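PDB 3MI6: alpha-galactosidase, which probably cleaves terminal alpha-linked galactose from the non-reducing ends of galactose-containing oligosaccharides, galactomannans and galactolipids. Local coordinates for residues Leu506-Tyr509 / Gln510-Arg514; Leu320-Pro323 / Arg324-His327; Ser422-Tyr425 / Gln426-Asp430. All coordinates share one frame; numbering follows the deposited sequence.

Contact 1: Leu506-Tyr509 / Gln510-Arg514; sequences LGVY and QLYAR
In helix 500-518, which links strands 475-478 and 523-526 of the (beta/alpha)8 barrel in a beta-alpha-beta crossover, Val-508 and Tyr-512 illustrate how residues one turn apart meet in an i to i+4 pair. Their side chains run alongside each other in the same direction. Val-508 holds CG1 opposite its main-chain nitrogen (chi1 162°), a rotation that sets this methyl on the side of the helix where Tyr-512 rises. CG1 lies 3.8 Å from CD1 of Tyr-512, at the edge of the ring and in its plane. The ring itself stacks on Trp-478, a predicted substrate-binding residue at the end of strand 475-478; the helix thus probably contributes a second-shell aromatic behind the galactose pocket.

Regular alpha-helical bonds hold this spacing. Gln-510 N donates to Leu-506 O at 2.7 Å with a nearly straight N-H...O angle of 170°, Leu-511 N reaches Gly-507 O at 2.9 Å, and Tyr-512 N reaches Val-508 O at 3.0 Å. Ala-513 N continues the series to Tyr-509 O.

Other sides of the helix have different neighbours. Leu-511 packs on Leu-460 and Met-464 of helix 454-471, while Arg-514 forms a salt bridge with Asp-458. The Tyr-509 side chain touches Leu-120 and Pro-121, and its OH is hydrogen-bonded to Ser-255 OG.

Contact 2: Leu320-Pro323 / Arg324-His327; sequences LVNP and RFAH
Asn-322 and Arg-324 offer a compact example of an Asx turn set on top of a beta turn, here in the loop leading into the first strand of the barrel. The turn itself is the tightly packed part. Pro-323 has no N-H to give, and the amide of Arg-324 is the next one available: Arg-324 N donates to Asn-322 OD1 at 2.9 Å, in the plane of the side-chain carbonyl. The Asn-322 CG stands anti to the backbone N (chi1 -178°), which brings OD1 alongside the chain that follows. Its main-chain carbonyl serves the turn as well. Phe-325 N donates to Asn-322 O at 3.1 Å from well above the carbonyl plane, closing a turn with type I backbone angles at Pro-323 and Arg-324. Ala-326 N adds a weak bond to the same oxygen at 2.8 Å, and CB of Ala-326 lies 3.5 Å from Asn-322 O.

CG1 of Val-321, 4.2 Å from CB of Ala-326, forms the buried apolar flank, and Asn-322 ND2 is bound by Tyr-541 O. The looser, solvent side carries the exposed ring of Pro-323. Arg-324 extends away from the turn: its NH1 lies 4.0 Å above the plane of the Phe-325 ring, toward the rim, and forms a salt bridge with Glu-328.

The turn follows helix 305-319 and precedes strand 333-335. Val-321 packs on Met-539 of helix 536-539, and both Val-321 and Phe-325 meet Pro-543, just ahead of strand 544-546.

Contact 3: Ser422-Tyr425 / Gln426-Asp430; sequences SDLY and QQHPD
Local side-chain packing of Tyr-425 on Pro-429 spans one irregular helical turn in the long loop between strands 417-418 and 447-448, beyond the third barrel strand, 408-413. The two side chains cross at about a right angle, CE1 of Tyr-425 lying 3.9 Å from CB of Pro-429. CG of the tyrosine swings across from the main-chain nitrogen, next to the carbonyl carbon (chi1 174°), which brings the CD1-CE1 side of the ring against CA and CB of Pro-429. The tyrosine side chain also touches Val-420 and Leu-432.

Leu-424 O is gripped by two amides, each at 3.0 Å: His-428 N almost in line with the carbonyl bond, and Gln-427 N from far above its plane. Before them, Gln-426 N makes weak bonds to Ser-422 O and Asp-423 O. CD2 of Leu-424 approaches the edge of the His-428 ring, 4.2 Å from ND1.

Replacing Tyr-425 with alanine would probably leave Pro-429 without its aromatic neighbour and open a gap beside Val-420 and Leu-432.

The start of the turn is tied to Asp-383, whose OD2 accepts from Asp-423 N; the chain leaves the helical course at His-428, which stacks on Trp-431, and runs through the 3-10 segment beginning at Pro-429 toward strand 447-448 and helix 454-471.

Followed from the N terminus, the contacts come in series as contact 2, contact 3 and contact 1, and none nests within or crosses another. Contacts 2 and 3 each shape a local turn within a loop, whereas contact 1 comprises successive turns inside helix 500-518. Contact 2 leads from helix 305-319 into the first barrel strand, against helix 536-539 and the approach to strand 544-546. Contact 3 shapes the excursion after the third strand. Contact 1, between the fourth and fifth, joins helix 454-471 to the aromatic ending strand 475-478. Its centre is about 17 Å from that of contact 2 and about 22 Å from that of contact 3; those two centres are about 37 Å apart.

Contact 1: Leu506-Tyr509 / Gln510-Arg514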
loop_
_atom_site.group_PDB
_atom_site.type_symbol
_atom_site.label_atom_id
_atom_site.label_comp_id
_atom_site.label_asym_id
_atom_site.label_seq_id
_atom_site.Cartn_x
_atom_site.Cartn_y
_atom_site.Cartn_z
ATOM N N LEU D 506 10.303 20.837 37.384
ATOM C CA LEU D 506 10.589 20.439 38.757
ATOM C C LEU D 506 9.748 21.257 39.742
ATOM O O LEU D 506 9.249 20.731 40.730
ATOM C CB LEU D 506 12.078 20.581 39.066
ATOM C CG LEU D 506 12.993 19.684 38.230
ATOM C CD1 LEU D 506 14.451 19.918 38.567
ATOM C CD2 LEU D 506 12.629 18.214 38.379
ATOM N N GLY D 507 9.581 22.543 39.456
ATOM C CA GLY D 507 8.728 23.400 40.258
ATOM C C GLY D 507 7.288 22.912 40.372
ATOM O O GLY D 507 6.712 22.875 41.484
ATOM N N VAL D 508 6.696 22.552 39.229
ATOM C CA VAL D 508 5.349 22.021 39.217
ATOM C C VAL D 508 5.354 20.777 40.095
ATOM O O VAL D 508 4.517 20.650 40.983
ATOM C CB VAL D 508 4.817 21.765 37.762
ATOM C CG1 VAL D 508 3.600 20.807 37.734
ATOM C CG2 VAL D 508 4.451 23.071 37.104
ATOM N N TYR D 509 6.315 19.882 39.907
ATOM C CA TYR D 509 6.341 18.698 40.759
ATOM C C TYR D 509 6.449 19.083 42.232
ATOM O O TYR D 509 5.725 18.556 43.079
ATOM C CB TYR D 509 7.460 17.737 40.373
ATOM C CG TYR D 509 7.281 17.149 39.005
ATOM C CD1 TYR D 509 6.015 16.934 38.489
ATOM C CD2 TYR D 509 8.368 16.809 38.230
ATOM C CE1 TYR D 509 5.829 16.393 37.243
ATOM C CE2 TYR D 509 8.194 16.271 36.963
ATOM C CZ TYR D 509 6.914 16.065 36.476
ATOM O OH TYR D 509 6.725 15.523 35.218
ATOM N N GLN D 510 7.346 20.012 42.536
ATOM C CA GLN D 510 7.440 20.556 43.887
ATOM C C GLN D 510 6.047 20.862 44.436
ATOM O O GLN D 510 5.698 20.458 45.543
ATOM C CB GLN D 510 8.306 21.828 43.901
ATOM C CG GLN D 510 9.794 21.604 44.187
ATOM C CD GLN D 510 10.010 20.790 45.453
ATOM O OE1 GLN D 510 9.866 21.307 46.584
ATOM N NE2 GLN D 510 10.339 19.501 45.276
ATOM N N LEU D 511 5.245 21.572 43.653
ATOM C CA LEU D 511 3.943 22.010 44.138
ATOM C C LEU D 511 2.990 20.837 44.335
ATOM O O LEU D 511 2.233 20.797 45.307
ATOM C CB LEU D 511 3.322 23.021 43.183
ATOM C CG LEU D 511 2.551 24.174 43.823
ATOM C CD1 LEU D 511 1.591 24.744 42.813
ATOM C CD2 LEU D 511 1.807 23.747 45.069
ATOM N N TYR D 512 3.014 19.891 43.407
ATOM C CA TYR D 512 2.128 18.745 43.493
ATOM C C TYR D 512 2.623 17.880 44.611
ATOM O O TYR D 512 1.846 17.206 45.281
ATOM C CB TYR D 512 2.177 17.926 42.204
ATOM C CG TYR D 512 1.043 18.156 41.240
ATOM C CD1 TYR D 512 1.251 18.824 40.047
ATOM C CD2 TYR D 512 -0.231 17.681 41.515
ATOM C CE1 TYR D 512 0.215 19.030 39.156
ATOM C CE2 TYR D 512 -1.271 17.874 40.641
ATOM C CZ TYR D 512 -1.048 18.547 39.457
ATOM O OH TYR D 512 -2.096 18.740 38.575
ATOM N N ALA D 513 3.934 17.868 44.797
ATOM C CA ALA D 513 4.516 16.989 45.791
ATOM C C ALA D 513 4.109 17.447 47.184
ATOM O O ALA D 513 3.766 16.634 48.035
ATOM C CB ALA D 513 6.027 16.934 45.646
ATOM N N ARG D 514 4.121 18.754 47.415
ATOM C CA ARG D 514 3.832 19.272 48.741
ATOM C C ARG D 514 2.345 19.277 49.049
ATOM O O ARG D 514 1.943 19.005 50.175
ATOM C CB ARG D 514 4.452 20.654 48.923
ATOM C CG ARG D 514 5.964 20.589 49.096
ATOM C CD ARG D 514 6.623 21.923 48.842
ATOM N NE ARG D 514 6.348 22.907 49.885
ATOM C CZ ARG D 514 6.651 24.193 49.766
ATOM N NH1 ARG D 514 7.222 24.629 48.652
ATOM N NH2 ARG D 514 6.381 25.042 50.752
#

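Contact 2: Leu320-Pro323 / Arg324-His327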
loop_
_atom_site.group_PDB
_atom_site.type_symbol
_atom_site.label_atom_id
_atom_site.label_comp_id
_atom_site.label_asym_id
_atom_site.label_seq_id
_atom_site.Cartn_x
_atom_site.Cartn_y
_atom_site.Cartn_z
ATOM N N LEU D 320 3.133 3.207 39.801
ATOM C CA LEU D 320 3.334 4.585 39.372
ATOM C C LEU D 320 2.257 5.514 39.905
ATOM O O LEU D 320 2.551 6.575 40.435
ATOM C CB LEU D 320 3.418 4.688 37.841
ATOM C CG LEU D 320 3.529 6.114 37.277
ATOM C CD1 LEU D 320 4.882 6.713 37.600
ATOM C CD2 LEU D 320 3.294 6.177 35.771
ATOM N N VAL D 321 1.004 5.120 39.775
ATOM C CA VAL D 321 -0.075 6.022 40.139
ATOM C C VAL D 321 -0.013 6.247 41.663
ATOM O O VAL D 321 0.393 5.372 42.431
ATOM C CB VAL D 321 -1.408 5.615 39.432
ATOM C CG1 VAL D 321 -2.578 6.458 39.910
ATOM C CG2 VAL D 321 -1.259 5.752 37.941
ATOM N N ASN D 322 -0.384 7.452 42.074
ATOM C CA ASN D 322 -0.743 7.792 43.438
ATOM C C ASN D 322 -1.520 6.581 43.949
ATOM O O ASN D 322 -2.611 6.295 43.463
ATOM C CB ASN D 322 -1.512 9.122 43.414
ATOM C CG ASN D 322 -1.913 9.620 44.805
ATOM O OD1 ASN D 322 -2.186 8.839 45.700
ATOM N ND2 ASN D 322 -1.984 10.938 44.966
ATOM N N PRO D 323 -0.958 5.863 44.941
ATOM C CA PRO D 323 -1.582 4.697 45.598
ATOM C C PRO D 323 -2.871 5.017 46.358
ATOM O O PRO D 323 -3.685 4.138 46.636
ATOM C CB PRO D 323 -0.507 4.239 46.583
ATOM C CG PRO D 323 0.761 4.754 46.019
ATOM C CD PRO D 323 0.420 6.073 45.404
ATOM N N ARG D 324 -3.046 6.281 46.700
ATOM C CA ARG D 324 -4.238 6.729 47.386
ATOM C C ARG D 324 -5.457 6.626 46.475
ATOM O O ARG D 324 -6.593 6.588 46.950
ATOM C CB ARG D 324 -4.034 8.174 47.855
ATOM C CG ARG D 324 -5.243 8.817 48.474
ATOM C CD ARG D 324 -5.687 8.055 49.714
ATOM N NE ARG D 324 -6.941 8.597 50.233
ATOM C CZ ARG D 324 -8.144 8.164 49.866
ATOM N NH1 ARG D 324 -8.263 7.168 48.990
ATOM N NH2 ARG D 324 -9.225 8.728 50.376
ATOM N N PHE D 325 -5.233 6.599 45.164
ATOM C CA PHE D 325 -6.360 6.593 44.235
ATOM C C PHE D 325 -6.223 5.570 43.118
ATOM O O PHE D 325 -7.158 5.352 42.370
ATOM C CB PHE D 325 -6.631 7.992 43.662
ATOM C CG PHE D 325 -7.098 8.992 44.683
ATOM C CD1 PHE D 325 -6.223 9.939 45.201
ATOM C CD2 PHE D 325 -8.407 8.987 45.124
ATOM C CE1 PHE D 325 -6.639 10.851 46.144
ATOM C CE2 PHE D 325 -8.843 9.912 46.071
ATOM C CZ PHE D 325 -7.955 10.848 46.579
ATOM N N ALA D 326 -5.069 4.923 43.040
ATOM C CA ALA D 326 -4.801 3.923 42.016
ATOM C C ALA D 326 -5.955 2.951 41.800
ATOM O O ALA D 326 -6.262 2.596 40.650
ATOM C CB ALA D 326 -3.554 3.150 42.368
ATOM N N HIS D 327 -6.566 2.502 42.898
ATOM C CA HIS D 327 -7.618 1.478 42.868
ATOM C C HIS D 327 -8.980 1.961 43.379
ATOM O O HIS D 327 -9.954 1.206 43.390
ATOM C CB HIS D 327 -7.211 0.264 43.695
ATOM C CG HIS D 327 -5.910 -0.343 43.287
ATOM N ND1 HIS D 327 -4.692 0.202 43.637
ATOM C CD2 HIS D 327 -5.633 -1.462 42.580
ATOM C CE1 HIS D 327 -3.719 -0.550 43.156
ATOM N NE2 HIS D 327 -4.264 -1.569 42.513
#

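Contact 3: Ser422-Tyr425 / Gln426-Asp430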
loop_
_atom_site.group_PDB
_atom_site.type_symbol
_atom_site.label_atom_id
_atom_site.label_comp_id
_atom_site.label_asym_id
_atom_site.label_seq_id
_atom_site.Cartn_x
_atom_site.Cartn_y
_atom_site.Cartn_z
ATOM N N SER D 422 -4.214 41.853 37.723
ATOM C CA SER D 422 -4.348 41.070 38.943
ATOM C C SER D 422 -3.469 41.549 40.102
ATOM O O SER D 422 -2.305 41.897 39.914
ATOM C CB SER D 422 -4.083 39.592 38.654
ATOM O OG SER D 422 -2.701 39.331 38.627
ATOM N N ASP D 423 -4.043 41.538 41.301
ATOM C CA ASP D 423 -3.336 41.892 42.533
ATOM C C ASP D 423 -1.921 41.305 42.615
ATOM O O ASP D 423 -1.004 41.938 43.147
ATOM C CB ASP D 423 -4.137 41.436 43.772
ATOM C CG ASP D 423 -5.416 42.265 44.011
ATOM O OD1 ASP D 423 -5.785 43.102 43.147
ATOM O OD2 ASP D 423 -6.053 42.065 45.076
ATOM N N LEU D 424 -1.756 40.087 42.109
ATOM C CA LEU D 424 -0.482 39.390 42.199
ATOM C C LEU D 424 0.547 40.136 41.366
ATOM O O LEU D 424 1.704 40.294 41.765
ATOM C CB LEU D 424 -0.626 37.955 41.682
ATOM C CG LEU D 424 0.199 36.839 42.326
ATOM C CD1 LEU D 424 0.184 35.590 41.445
ATOM C CD2 LEU D 424 1.616 37.275 42.579
ATOM N N TYR D 425 0.119 40.598 40.197
ATOM C CA TYR D 425 1.046 41.190 39.258
ATOM C C TYR D 425 1.585 42.477 39.848
ATOM O O TYR D 425 2.734 42.843 39.627
ATOM C CB TYR D 425 0.373 41.436 37.908
ATOM C CG TYR D 425 1.252 42.174 36.933
ATOM C CD1 TYR D 425 2.348 41.557 36.351
ATOM C CD2 TYR D 425 0.988 43.493 36.599
ATOM C CE1 TYR D 425 3.160 42.236 35.461
ATOM C CE2 TYR D 425 1.786 44.178 35.717
ATOM C CZ TYR D 425 2.874 43.552 35.145
ATOM O OH TYR D 425 3.675 44.250 34.257
ATOM N N GLN D 426 0.751 43.149 40.628
ATOM C CA GLN D 426 1.122 44.432 41.202
ATOM C C GLN D 426 2.027 44.242 42.414
ATOM O O GLN D 426 2.608 45.201 42.914
ATOM C CB GLN D 426 -0.139 45.228 41.551
ATOM C CG GLN D 426 -1.286 44.959 40.575
ATOM C CD GLN D 426 -2.014 46.213 40.129
ATOM O OE1 GLN D 426 -1.417 47.112 39.536
ATOM N NE2 GLN D 426 -3.320 46.270 40.391
ATOM N N GLN D 427 2.161 42.996 42.860
ATOM C CA GLN D 427 2.989 42.664 44.020
ATOM C C GLN D 427 4.330 42.043 43.637
ATOM O O GLN D 427 5.314 42.152 44.378
ATOM C CB GLN D 427 2.248 41.714 44.969
ATOM C CG GLN D 427 1.095 42.361 45.704
ATOM C CD GLN D 427 1.535 43.598 46.465
ATOM O OE1 GLN D 427 0.865 44.638 46.431
ATOM N NE2 GLN D 427 2.674 43.497 47.151
ATOM N N HIS D 428 4.365 41.374 42.488
ATOM C CA HIS D 428 5.586 40.739 42.018
ATOM C C HIS D 428 5.616 40.668 40.497
ATOM O O HIS D 428 5.583 39.579 39.927
ATOM C CB HIS D 428 5.707 39.322 42.576
ATOM C CG HIS D 428 5.810 39.253 44.066
ATOM N ND1 HIS D 428 4.745 38.906 44.871
ATOM C CD2 HIS D 428 6.859 39.457 44.898
ATOM C CE1 HIS D 428 5.130 38.907 46.134
ATOM N NE2 HIS D 428 6.410 39.236 46.178
ATOM N N PRO D 429 5.679 41.826 39.830
ATOM C CA PRO D 429 5.753 41.791 38.368
ATOM C C PRO D 429 6.924 40.929 37.910
ATOM O O PRO D 429 6.828 40.266 36.871
ATOM C CB PRO D 429 5.996 43.258 37.993
ATOM C CG PRO D 429 5.448 44.041 39.129
ATOM C CD PRO D 429 5.688 43.199 40.360
ATOM N N ASP D 430 8.010 40.941 38.684
ATOM C CA ASP D 430 9.223 40.192 38.353
ATOM C C ASP D 430 9.019 38.674 38.370
ATOM O O ASP D 430 9.960 37.917 38.141
ATOM C CB ASP D 430 10.380 40.578 39.290
ATOM C CG ASP D 430 10.128 40.171 40.746
ATOM O OD1 ASP D 430 10.967 39.432 41.321
ATOM O OD2 ASP D 430 9.092 40.593 41.315
#